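Local atomic coordinates of Nrps/pks (Streptomyces albus, PDB entry 4OPF), a protein that probably serves as a ketosynthase domain of the AT-less polyketide synthase that assembles oxazolomycin, handling the growing acyl chain in a thiolase-type fold. Residues F214-R219 with G361-E366; V356-G361 with L375-A380; E293-G298 with S394-G399; P266-Q271 with D303-K308. All blocks are in the same frame, centred on the assembly; numbering follows the deposited sequence. Where two conformers were deposited one is given.

Contact 1. Residues F214-R219 with G361-E366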
# COMPACT_ATOMS: atom_id res chain seq x y z
N PHE A 214 2.14 0.13 -31.06
CA PHE A 214 1.37 1.16 -31.85
C PHE A 214 1.46 0.93 -33.37
O PHE A 214 1.56 1.87 -34.15
CB PHE A 214 1.76 2.61 -31.45
CG PHE A 214 1.51 2.90 -30.02
CD1 PHE A 214 0.24 2.77 -29.48
CD2 PHE A 214 2.55 3.27 -29.17
CE1 PHE A 214 -0.01 2.99 -28.13
CE2 PHE A 214 2.31 3.50 -27.82
CZ PHE A 214 1.02 3.38 -27.31
N ASP A 215 1.31 -0.35 -33.73
CA ASP A 215 1.88 -0.94 -34.93
C ASP A 215 1.20 -2.31 -35.17
O ASP A 215 0.96 -3.06 -34.22
CB ASP A 215 3.37 -1.20 -34.66
CG ASP A 215 4.11 -1.72 -35.87
OD1 ASP A 215 3.88 -2.87 -36.34
OD2 ASP A 215 4.98 -0.99 -36.36
N ARG A 216 0.95 -2.66 -36.44
CA ARG A 216 0.30 -3.95 -36.79
C ARG A 216 1.03 -5.28 -36.45
O ARG A 216 0.38 -6.33 -36.38
CB ARG A 216 -0.04 -3.99 -38.28
CG ARG A 216 -1.23 -3.15 -38.65
CD ARG A 216 -1.68 -3.54 -40.05
NE ARG A 216 -0.83 -2.99 -41.13
CZ ARG A 216 -0.37 -3.65 -42.22
NH1 ARG A 216 -0.64 -4.94 -42.44
NH2 ARG A 216 0.38 -3.00 -43.12
N ARG A 217 2.35 -5.27 -36.27
CA ARG A 217 3.06 -6.51 -35.92
C ARG A 217 3.06 -6.80 -34.41
O ARG A 217 3.57 -7.84 -33.98
CB ARG A 217 4.49 -6.46 -36.45
CG ARG A 217 4.55 -6.53 -37.98
CD ARG A 217 5.88 -5.99 -38.50
NE ARG A 217 6.00 -4.53 -38.34
CZ ARG A 217 7.08 -3.82 -38.65
NH1 ARG A 217 8.17 -4.42 -39.14
NH2 ARG A 217 7.08 -2.51 -38.47
N ALA A 218 2.46 -5.89 -33.62
CA ALA A 218 2.45 -5.98 -32.14
C ALA A 218 1.95 -7.34 -31.56
O ALA A 218 0.80 -7.74 -31.78
CB ALA A 218 1.67 -4.81 -31.54
N ARG A 219 2.84 -8.00 -30.80
CA ARG A 219 2.65 -9.35 -30.25
C ARG A 219 2.99 -9.47 -28.73
O ARG A 219 3.22 -10.58 -28.24
CB ARG A 219 3.55 -10.35 -31.02
CG ARG A 219 2.86 -11.26 -32.04
CD ARG A 219 3.54 -12.64 -32.12
NE ARG A 219 3.28 -13.47 -30.93
CZ ARG A 219 4.19 -13.94 -30.07
NH1 ARG A 219 5.49 -13.71 -30.24
NH2 ARG A 219 3.79 -14.67 -29.04
N GLY A 361 6.22 1.87 -33.85
CA GLY A 361 5.18 2.71 -34.51
C GLY A 361 5.20 2.80 -36.04
O GLY A 361 4.53 3.66 -36.65
N ARG A 362 5.90 1.86 -36.67
CA ARG A 362 6.36 1.98 -38.06
C ARG A 362 5.38 1.26 -39.01
O ARG A 362 5.76 0.82 -40.10
CB ARG A 362 7.81 1.42 -38.24
CG ARG A 362 8.65 1.13 -36.99
CD ARG A 362 8.48 -0.32 -36.52
NE ARG A 362 9.56 -0.76 -35.64
CZ ARG A 362 9.45 -1.71 -34.71
NH1 ARG A 362 8.28 -2.31 -34.47
NH2 ARG A 362 10.52 -2.02 -33.97
N GLN A 363 4.11 1.17 -38.60
CA GLN A 363 3.09 0.42 -39.34
C GLN A 363 1.75 0.78 -38.69
O GLN A 363 1.16 -0.04 -37.97
CB GLN A 363 3.38 -1.10 -39.29
CG GLN A 363 2.70 -1.94 -40.36
CD GLN A 363 3.52 -3.15 -40.79
OE1 GLN A 363 3.16 -4.30 -40.53
NE2 GLN A 363 4.65 -2.88 -41.46
N PRO A 364 1.26 2.01 -38.95
CA PRO A 364 0.23 2.56 -38.07
C PRO A 364 -1.01 1.67 -37.99
O PRO A 364 -1.25 0.81 -38.86
CB PRO A 364 -0.07 3.94 -38.68
CG PRO A 364 0.29 3.81 -40.12
CD PRO A 364 1.41 2.80 -40.19
N LEU A 365 -1.79 1.88 -36.94
CA LEU A 365 -2.93 1.04 -36.65
C LEU A 365 -3.99 1.37 -37.68
O LEU A 365 -3.86 2.36 -38.40
CB LEU A 365 -3.42 1.29 -35.22
CG LEU A 365 -2.45 0.93 -34.08
CD1 LEU A 365 -1.65 -0.33 -34.37
CD2 LEU A 365 -1.53 2.10 -33.80
N GLU A 366 -5.05 0.58 -37.73
CA GLU A 366 -5.97 0.61 -38.87
C GLU A 366 -7.16 1.54 -38.65
O GLU A 366 -7.81 1.96 -39.62
CB GLU A 366 -6.45 -0.80 -39.17
CG GLU A 366 -6.96 -1.02 -40.59
CD GLU A 366 -7.67 -2.34 -40.71
OE1 GLU A 366 -7.12 -3.35 -40.22
OE2 GLU A 366 -8.79 -2.38 -41.27
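Gln363 lies against Asp215, Arg216 and Arg217, the first three residues of a type I beta turn (Asp215 to Ala218) that also carries an Asx turn. The Asx turn rests on one nearly straight bond: Asp215 OD1 accepts from Arg217 N at 2.8 Å (172° at the hydrogen), through the lone pair directed away from OD2. CG of Asp215 is anti to the backbone N (chi1 -175°), which brings the carboxylate to the backbone of the facing loop. There OD2 takes a weak bond from Arg362 N (3.0 Å). Arg217 closes a salt bridge on the same oxygen, with NH2 3.3 Å from Asp215 OD2, so the carboxylate is held from both loops. The guanidinium of Arg362 turns its edge toward this group from a longer distance, and the charge of Asp215 probably offsets the closeness of the two arginines. Gln363, bent at chi2, inserts its amide between two guanidinium groups. Its OE1 sits 3.9 Å above the centre of the Arg216 group, while NE2 lies 3.6 Å above the Arg217 plane, nearer the rim, with the amide turned only 13° from that plane. Behind the turn, the methyl groups of Leu365 lie against the peptide that joins Phe214 to Asp215, and the ring of Phe214 runs off toward Leu307 of helix 300-314. The backbones meet at Gln363 O, which receives Arg216 N at 3.0 Å in the carbonyl plane and has Asp215 CA at 3.3 Å in a CA-H...O contact.

Contact 2. Residues V356-G361 with L375-A380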
# COMPACT_ATOMS: atom_id res chain seq x y z
N VAL A 356 14.00 11.66 -26.38
CA VAL A 356 14.66 10.55 -27.00
C VAL A 356 13.85 9.92 -28.12
O VAL A 356 12.63 10.10 -28.21
CB VAL A 356 15.00 9.51 -25.98
CG1 VAL A 356 15.81 10.13 -24.88
CG2 VAL A 356 13.75 8.83 -25.43
N PRO A 357 14.53 9.19 -29.00
CA PRO A 357 13.81 8.56 -30.11
C PRO A 357 12.83 7.51 -29.63
O PRO A 357 13.09 6.79 -28.66
CB PRO A 357 14.91 7.86 -30.92
CG PRO A 357 16.19 8.27 -30.36
CD PRO A 357 15.99 9.11 -29.14
N PHE A 358 11.74 7.39 -30.34
CA PHE A 358 10.87 6.25 -30.25
C PHE A 358 11.21 5.25 -31.35
O PHE A 358 11.33 5.61 -32.53
CB PHE A 358 9.44 6.70 -30.39
CG PHE A 358 8.45 5.59 -30.41
CD1 PHE A 358 8.27 4.79 -29.30
CD2 PHE A 358 7.72 5.32 -31.55
CE1 PHE A 358 7.36 3.75 -29.31
CE2 PHE A 358 6.78 4.30 -31.56
CZ PHE A 358 6.60 3.50 -30.44
N LEU A 359 11.35 3.98 -30.97
CA LEU A 359 11.79 2.94 -31.90
C LEU A 359 10.69 2.31 -32.79
O LEU A 359 10.88 2.16 -33.98
CB LEU A 359 12.60 1.87 -31.16
CG LEU A 359 14.09 2.17 -30.98
CD1 LEU A 359 14.31 3.50 -30.29
CD2 LEU A 359 14.76 1.07 -30.16
N SER A 360 9.53 1.97 -32.25
CA SER A 360 8.50 1.25 -33.04
C SER A 360 7.55 2.17 -33.84
O SER A 360 8.02 3.13 -34.48
CB SER A 360 7.73 0.29 -32.12
OG SER A 360 6.93 -0.59 -32.87
N GLY A 361 6.22 1.87 -33.85
CA GLY A 361 5.18 2.71 -34.51
C GLY A 361 5.20 2.80 -36.04
O GLY A 361 4.53 3.66 -36.65
N LEU A 375 -0.99 14.08 -31.80
CA LEU A 375 -0.09 13.13 -31.18
C LEU A 375 1.05 12.85 -32.20
O LEU A 375 0.79 12.75 -33.37
CB LEU A 375 -0.79 11.82 -30.85
CG LEU A 375 -2.07 11.96 -30.06
CD1 LEU A 375 -2.64 10.61 -29.61
CD2 LEU A 375 -1.87 12.88 -28.88
N ARG A 376 2.28 12.72 -31.74
CA ARG A 376 3.35 12.32 -32.62
C ARG A 376 4.41 11.45 -31.91
O ARG A 376 4.47 11.39 -30.67
CB ARG A 376 4.00 13.56 -33.20
CG ARG A 376 4.68 14.43 -32.16
CD ARG A 376 5.32 15.68 -32.78
NE ARG A 376 6.07 15.33 -34.00
CZ ARG A 376 7.36 15.01 -34.04
NH1 ARG A 376 8.10 15.02 -32.95
NH2 ARG A 376 7.91 14.66 -35.19
N PHE A 377 5.25 10.80 -32.71
CA PHE A 377 6.35 9.98 -32.24
C PHE A 377 7.68 10.57 -32.73
O PHE A 377 7.88 10.62 -33.92
CB PHE A 377 6.25 8.61 -32.87
CG PHE A 377 5.05 7.82 -32.45
CD1 PHE A 377 4.73 7.66 -31.11
CD2 PHE A 377 4.28 7.16 -33.41
CE1 PHE A 377 3.64 6.90 -30.74
CE2 PHE A 377 3.19 6.39 -33.05
CZ PHE A 377 2.87 6.28 -31.71
N GLU A 378 8.57 11.02 -31.83
CA GLU A 378 9.86 11.54 -32.22
C GLU A 378 10.76 10.40 -32.69
O GLU A 378 10.82 9.35 -32.06
CB GLU A 378 10.50 12.27 -31.05
CG GLU A 378 11.74 13.07 -31.38
CD GLU A 378 11.68 13.82 -32.73
OE1 GLU A 378 10.92 14.81 -32.85
OE2 GLU A 378 12.41 13.44 -33.66
N ARG A 379 11.46 10.59 -33.78
CA ARG A 379 12.35 9.58 -34.29
C ARG A 379 13.81 9.92 -33.96
O ARG A 379 14.67 9.07 -34.10
CB ARG A 379 12.18 9.46 -35.78
CG ARG A 379 10.75 9.18 -36.27
CD ARG A 379 10.44 7.69 -36.10
NE ARG A 379 9.00 7.40 -36.10
CZ ARG A 379 8.44 6.26 -35.68
NH1 ARG A 379 9.19 5.24 -35.22
NH2 ARG A 379 7.12 6.13 -35.73
N ALA A 380 14.10 11.16 -33.57
CA ALA A 380 15.49 11.55 -33.30
C ALA A 380 15.65 11.99 -31.84
O ALA A 380 14.68 12.27 -31.18
CB ALA A 380 15.89 12.68 -34.21
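Glu378 O receives Phe358 N at 2.8 Å, a straight backbone bond (171° at the hydrogen). It joins the two loops where Pro357 and Arg379 come closest, and CB of Pro357 rests 3.4 Å from Arg379 O. The rings of Phe358 and Phe377 form an offset stack, with centroids 4.7 Å apart and planes 26° from parallel. A chi1 of 176° swings the Phe358 ring out opposite its amide nitrogen and lays it alongside Phe377, both pointing the same way. CE2 of Phe358 comes over the centre of the Phe377 ring, and CD2 is 3.8 Å from Phe377 CG. With an alanine at Phe377 this face of Phe358 would probably lose its stacking partner, and the ring would be freer to tilt. Arg379 folds back at chi2 and aims NH1 at Ser360 O within the guanidinium plane; the direction is good, but the modelled separation is too short to be trusted. Glu378 steadies its own loop: OE2 accepts from Ala380 N at 2.8 Å, and OE1 forms a salt bridge with Arg376 NH1, also at 2.8 Å. Val213 N bonds the hydroxyl of Ser360 from outside. The arrangement lies at the edge of the thiolase-type fold, where the loop after strand 354-355 passes, roughly opposite in direction, the chain leaving strand 375-376, the outermost within this chain.

Contact 3. Residues E293-G298 with S394-G399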
# COMPACT_ATOMS: atom_id res chain seq x y z
N GLU A 293 5.29 9.06 -21.71
CA GLU A 293 5.72 7.68 -21.72
C GLU A 293 4.46 6.80 -21.55
O GLU A 293 3.91 6.66 -20.46
CB GLU A 293 6.74 7.44 -20.62
CG GLU A 293 7.11 5.96 -20.34
CD GLU A 293 8.00 5.30 -21.39
OE1 GLU A 293 8.53 6.06 -22.26
OE2 GLU A 293 8.18 4.01 -21.34
N THR A 294 4.04 6.18 -22.64
CA THR A 294 2.78 5.50 -22.76
C THR A 294 2.86 4.12 -22.10
O THR A 294 3.93 3.58 -21.87
CB THR A 294 2.41 5.28 -24.24
OG1 THR A 294 3.43 4.47 -24.89
CG2 THR A 294 2.29 6.58 -24.98
N ASN A 295 1.70 3.54 -21.85
CA ASN A 295 1.59 2.18 -21.39
C ASN A 295 2.13 1.19 -22.38
O ASN A 295 2.87 0.28 -22.02
CB ASN A 295 0.16 1.85 -21.10
CG ASN A 295 0.03 0.47 -20.52
OD1 ASN A 295 0.69 0.14 -19.55
ND2 ASN A 295 -0.77 -0.37 -21.15
N ALA A 296 1.74 1.35 -23.62
CA ALA A 296 2.33 0.58 -24.70
C ALA A 296 2.16 -0.90 -24.52
O ALA A 296 3.11 -1.66 -24.41
CB ALA A 296 3.80 0.96 -24.88
N ALA A 297 0.92 -1.34 -24.49
CA ALA A 297 0.63 -2.74 -24.22
C ALA A 297 1.20 -3.65 -25.31
O ALA A 297 1.57 -4.75 -25.02
CB ALA A 297 -0.89 -2.95 -24.12
N GLY A 298 1.23 -3.19 -26.55
CA GLY A 298 1.76 -3.98 -27.65
C GLY A 298 0.72 -4.92 -28.24
O GLY A 298 1.00 -6.07 -28.60
N SER A 394 2.44 6.46 -17.82
CA SER A 394 1.29 5.64 -17.62
C SER A 394 1.68 4.22 -17.41
O SER A 394 2.58 3.72 -18.07
CB SER A 394 0.43 5.67 -18.85
OG SER A 394 -0.19 6.94 -18.97
N SER A 395 0.91 3.53 -16.59
CA SER A 395 0.99 2.09 -16.52
C SER A 395 -0.37 1.48 -16.25
O SER A 395 -0.95 1.75 -15.21
CB SER A 395 1.97 1.72 -15.39
OG SER A 395 2.21 0.34 -15.42
N PHE A 396 -0.90 0.69 -17.19
CA PHE A 396 -2.23 0.16 -17.14
C PHE A 396 -2.06 -1.35 -17.20
O PHE A 396 -1.69 -1.89 -18.21
CB PHE A 396 -3.04 0.61 -18.31
CG PHE A 396 -3.09 2.10 -18.56
CD1 PHE A 396 -3.02 3.03 -17.55
CD2 PHE A 396 -3.27 2.54 -19.83
CE1 PHE A 396 -3.13 4.38 -17.81
CE2 PHE A 396 -3.37 3.87 -20.11
CZ PHE A 396 -3.29 4.80 -19.11
N ALA A 397 -2.26 -2.02 -16.08
CA ALA A 397 -1.97 -3.43 -15.93
C ALA A 397 -3.17 -4.27 -16.27
O ALA A 397 -4.28 -3.91 -15.97
CB ALA A 397 -1.52 -3.69 -14.51
N ASP A 398 -2.93 -5.44 -16.86
CA ASP A 398 -3.98 -6.44 -17.11
C ASP A 398 -4.84 -6.80 -15.90
O ASP A 398 -6.08 -6.85 -16.02
CB ASP A 398 -3.37 -7.71 -17.73
CG ASP A 398 -3.15 -7.58 -19.25
OD1 ASP A 398 -3.71 -6.63 -19.87
OD2 ASP A 398 -2.42 -8.44 -19.80
N GLY A 399 -4.21 -7.00 -14.75
CA GLY A 399 -4.94 -7.12 -13.47
C GLY A 399 -6.07 -6.12 -13.13
O GLY A 399 -6.93 -6.43 -12.34
O HOH W 1 -1.07 -3.35 -20.30
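Strands 291-293 and 390-396 run parallel in the central sheet, and Ser394 N donates to Glu293 O at 3.0 Å. Just beyond, at Asn295 and Ser395 (CA atoms 4.9 Å apart), the first chain has left its strand and the pairing passes from backbone to side chain. Asn295 OD1 accepts from Phe396 N at 2.9 Å, straight at the hydrogen (174°) but with the donor 72° above the amide's carbonyl plane. A first torsion of -176° carries the Asn295 amide away from its own nitrogen and across to the strand. The other end of the amide reaches a water, 3.1 Å from Asn295 ND2 and 2.6 Å from Phe396 O, which accepts from the first and donates to the second. CB of Asn295 packs 3.7 Å from Phe396 CD2. An alanine in place of Asn295 would probably leave Phe396 N without its acceptor and the water without a donor. The carboxylate of Glu306 accepts from Asn295 N and Ala296 N. By sequence, Asn295 occupies the place of the histidine in the HGTGT motif of condensing ketosynthases, while the neighbouring Ser395 reaches Cys160 O by a weak bond, consistent with an altered active site of the thiolase-type fold.

Contact 4. Residues P266-Q271 with D303-K308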
# COMPACT_ATOMS: atom_id res chain seq x y z
N PRO A 266 -9.49 -3.84 -21.59
CA PRO A 266 -9.31 -2.54 -20.99
C PRO A 266 -10.66 -1.83 -20.73
O PRO A 266 -11.67 -2.21 -21.31
CB PRO A 266 -8.50 -1.77 -22.05
CG PRO A 266 -8.07 -2.79 -23.03
CD PRO A 266 -9.12 -3.85 -23.01
N ASN A 267 -10.66 -0.88 -19.80
CA ASN A 267 -11.82 -0.05 -19.51
C ASN A 267 -11.37 1.34 -19.93
O ASN A 267 -10.62 1.98 -19.24
CB ASN A 267 -12.16 -0.09 -18.02
CG ASN A 267 -13.31 0.80 -17.68
OD1 ASN A 267 -13.66 1.67 -18.45
ND2 ASN A 267 -13.92 0.58 -16.52
N PRO A 268 -11.75 1.77 -21.11
CA PRO A 268 -11.37 3.07 -21.60
C PRO A 268 -11.71 4.20 -20.64
O PRO A 268 -10.93 5.11 -20.44
CB PRO A 268 -12.19 3.21 -22.90
CG PRO A 268 -12.41 1.78 -23.36
CD PRO A 268 -12.57 1.00 -22.08
N ALA A 269 -12.86 4.14 -20.00
CA ALA A 269 -13.28 5.22 -19.05
C ALA A 269 -12.32 5.31 -17.85
O ALA A 269 -12.04 6.41 -17.34
CB ALA A 269 -14.70 4.97 -18.61
N ALA A 270 -11.78 4.16 -17.42
CA ALA A 270 -10.86 4.15 -16.28
C ALA A 270 -9.51 4.71 -16.71
O ALA A 270 -8.87 5.40 -15.97
CB ALA A 270 -10.69 2.74 -15.75
N GLN A 271 -9.09 4.45 -17.93
CA GLN A 271 -7.85 5.07 -18.45
C GLN A 271 -7.96 6.58 -18.60
O GLN A 271 -7.09 7.28 -18.12
CB GLN A 271 -7.43 4.42 -19.76
CG GLN A 271 -7.08 2.94 -19.59
CD GLN A 271 -6.55 2.29 -20.89
OE1 GLN A 271 -6.18 2.95 -21.85
NE2 GLN A 271 -6.51 1.00 -20.89
N ASP A 303 -3.81 -0.71 -27.55
CA ASP A 303 -2.99 0.40 -27.98
C ASP A 303 -3.86 1.50 -28.59
O ASP A 303 -3.66 2.70 -28.37
CB ASP A 303 -1.97 -0.07 -29.02
CG ASP A 303 -0.79 -0.88 -28.40
OD1 ASP A 303 -0.62 -0.92 -27.16
OD2 ASP A 303 -0.04 -1.50 -29.21
N LEU A 304 -4.83 1.10 -29.40
CA LEU A 304 -5.74 2.06 -29.98
C LEU A 304 -6.56 2.78 -28.91
O LEU A 304 -6.77 3.98 -28.96
CB LEU A 304 -6.67 1.35 -30.94
CG LEU A 304 -7.71 2.22 -31.60
CD1 LEU A 304 -7.01 3.28 -32.45
CD2 LEU A 304 -8.68 1.36 -32.42
N ILE A 305 -7.06 2.02 -27.96
CA ILE A 305 -7.78 2.58 -26.83
C ILE A 305 -6.93 3.61 -26.11
O ILE A 305 -7.41 4.73 -25.79
CB ILE A 305 -8.27 1.47 -25.89
CG1 ILE A 305 -9.48 0.79 -26.55
CG2 ILE A 305 -8.57 2.03 -24.50
CD1 ILE A 305 -9.87 -0.51 -25.90
N GLU A 306 -5.67 3.25 -25.88
CA GLU A 306 -4.77 4.17 -25.21
C GLU A 306 -4.60 5.47 -25.96
O GLU A 306 -4.63 6.54 -25.35
CB GLU A 306 -3.40 3.56 -24.86
CG GLU A 306 -2.54 4.60 -24.17
CD GLU A 306 -1.15 4.15 -23.65
OE1 GLU A 306 -0.60 3.14 -24.19
OE2 GLU A 306 -0.60 4.86 -22.71
N LEU A 307 -4.36 5.39 -27.26
CA LEU A 307 -4.14 6.60 -28.06
C LEU A 307 -5.39 7.53 -28.08
O LEU A 307 -5.28 8.72 -27.97
CB LEU A 307 -3.79 6.23 -29.49
CG LEU A 307 -2.43 5.56 -29.69
CD1 LEU A 307 -2.29 5.27 -31.16
CD2 LEU A 307 -1.25 6.39 -29.26
N LYS A 308 -6.57 6.96 -28.18
CA LYS A 308 -7.79 7.75 -28.12
C LYS A 308 -7.99 8.34 -26.76
O LYS A 308 -8.48 9.44 -26.65
CB LYS A 308 -8.99 6.88 -28.47
CG LYS A 308 -8.97 6.46 -29.93
CD LYS A 308 -10.19 5.63 -30.28
CE LYS A 308 -10.16 5.22 -31.76
NZ LYS A 308 -11.25 4.27 -32.16
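Facing Pro266, Pro268 and Gln271, helix segment 303-308 makes its contact through Ile305 and Glu306. Asp303, earlier on the helix, turns away and binds Gly298 N and Phe214 N with its carboxylate. Ile305 is the centre: its branches divide between two prolines. CD1, at the end of the longer branch, touches Pro266 CG at 4.1 Å, and the shorter branch, CG2, sits 4.0 Å from Pro268 CG. The rotation about the first bond of Ile305 (chi1 -76°) puts CG1 beside the backbone N and CG2 across from it, spreading the two methyls along the facing chain. CG2 also meets Gln271 OE1 at 3.7 Å, where the extended glutamine crosses the isoleucine at about a right angle. The contact brings the first turn of helix 268-282 against the helix of a beta-alpha-beta crossover: helix 300-314 links the adjacent parallel strands 291-293 and 322-325 of the thiolase-type fold. Asn267 is the N-cap of the former helix; its OD1 takes a weak bond from Ala270 N at 3.3 Å. Glu306 comes next, and here the touch is through its inner atoms, with Gln271 OE1 3.8 Å from Glu306 CA and 4.1 Å from Glu306 CB. The rest of Glu306 extends past the glutamine (chi1 180°), and its carboxylate continues toward the loop 293-298.

In the fold
From the N terminus, residues 214-219 open the longest loop, which contact 1 closes at 361-366. Contact 4 is nested inside it, joining helices 268-282 and 300-314. Contact 3 starts at 293-298, within the span of contact 4, and closes only at 394-399, so it crosses both contact 4 and contact 1 and ties two parallel sheet strands together. Contact 2 starts at 356-361, shares Gly361 with contact 1, crosses it, and lies nested within contact 3 at the sheet's edge; contact 4 has closed before it opens. Phe214 links contact 1 to all the others, touching Phe377, Thr294 and Leu307, while Glu306 joins contact 4 to contact 3.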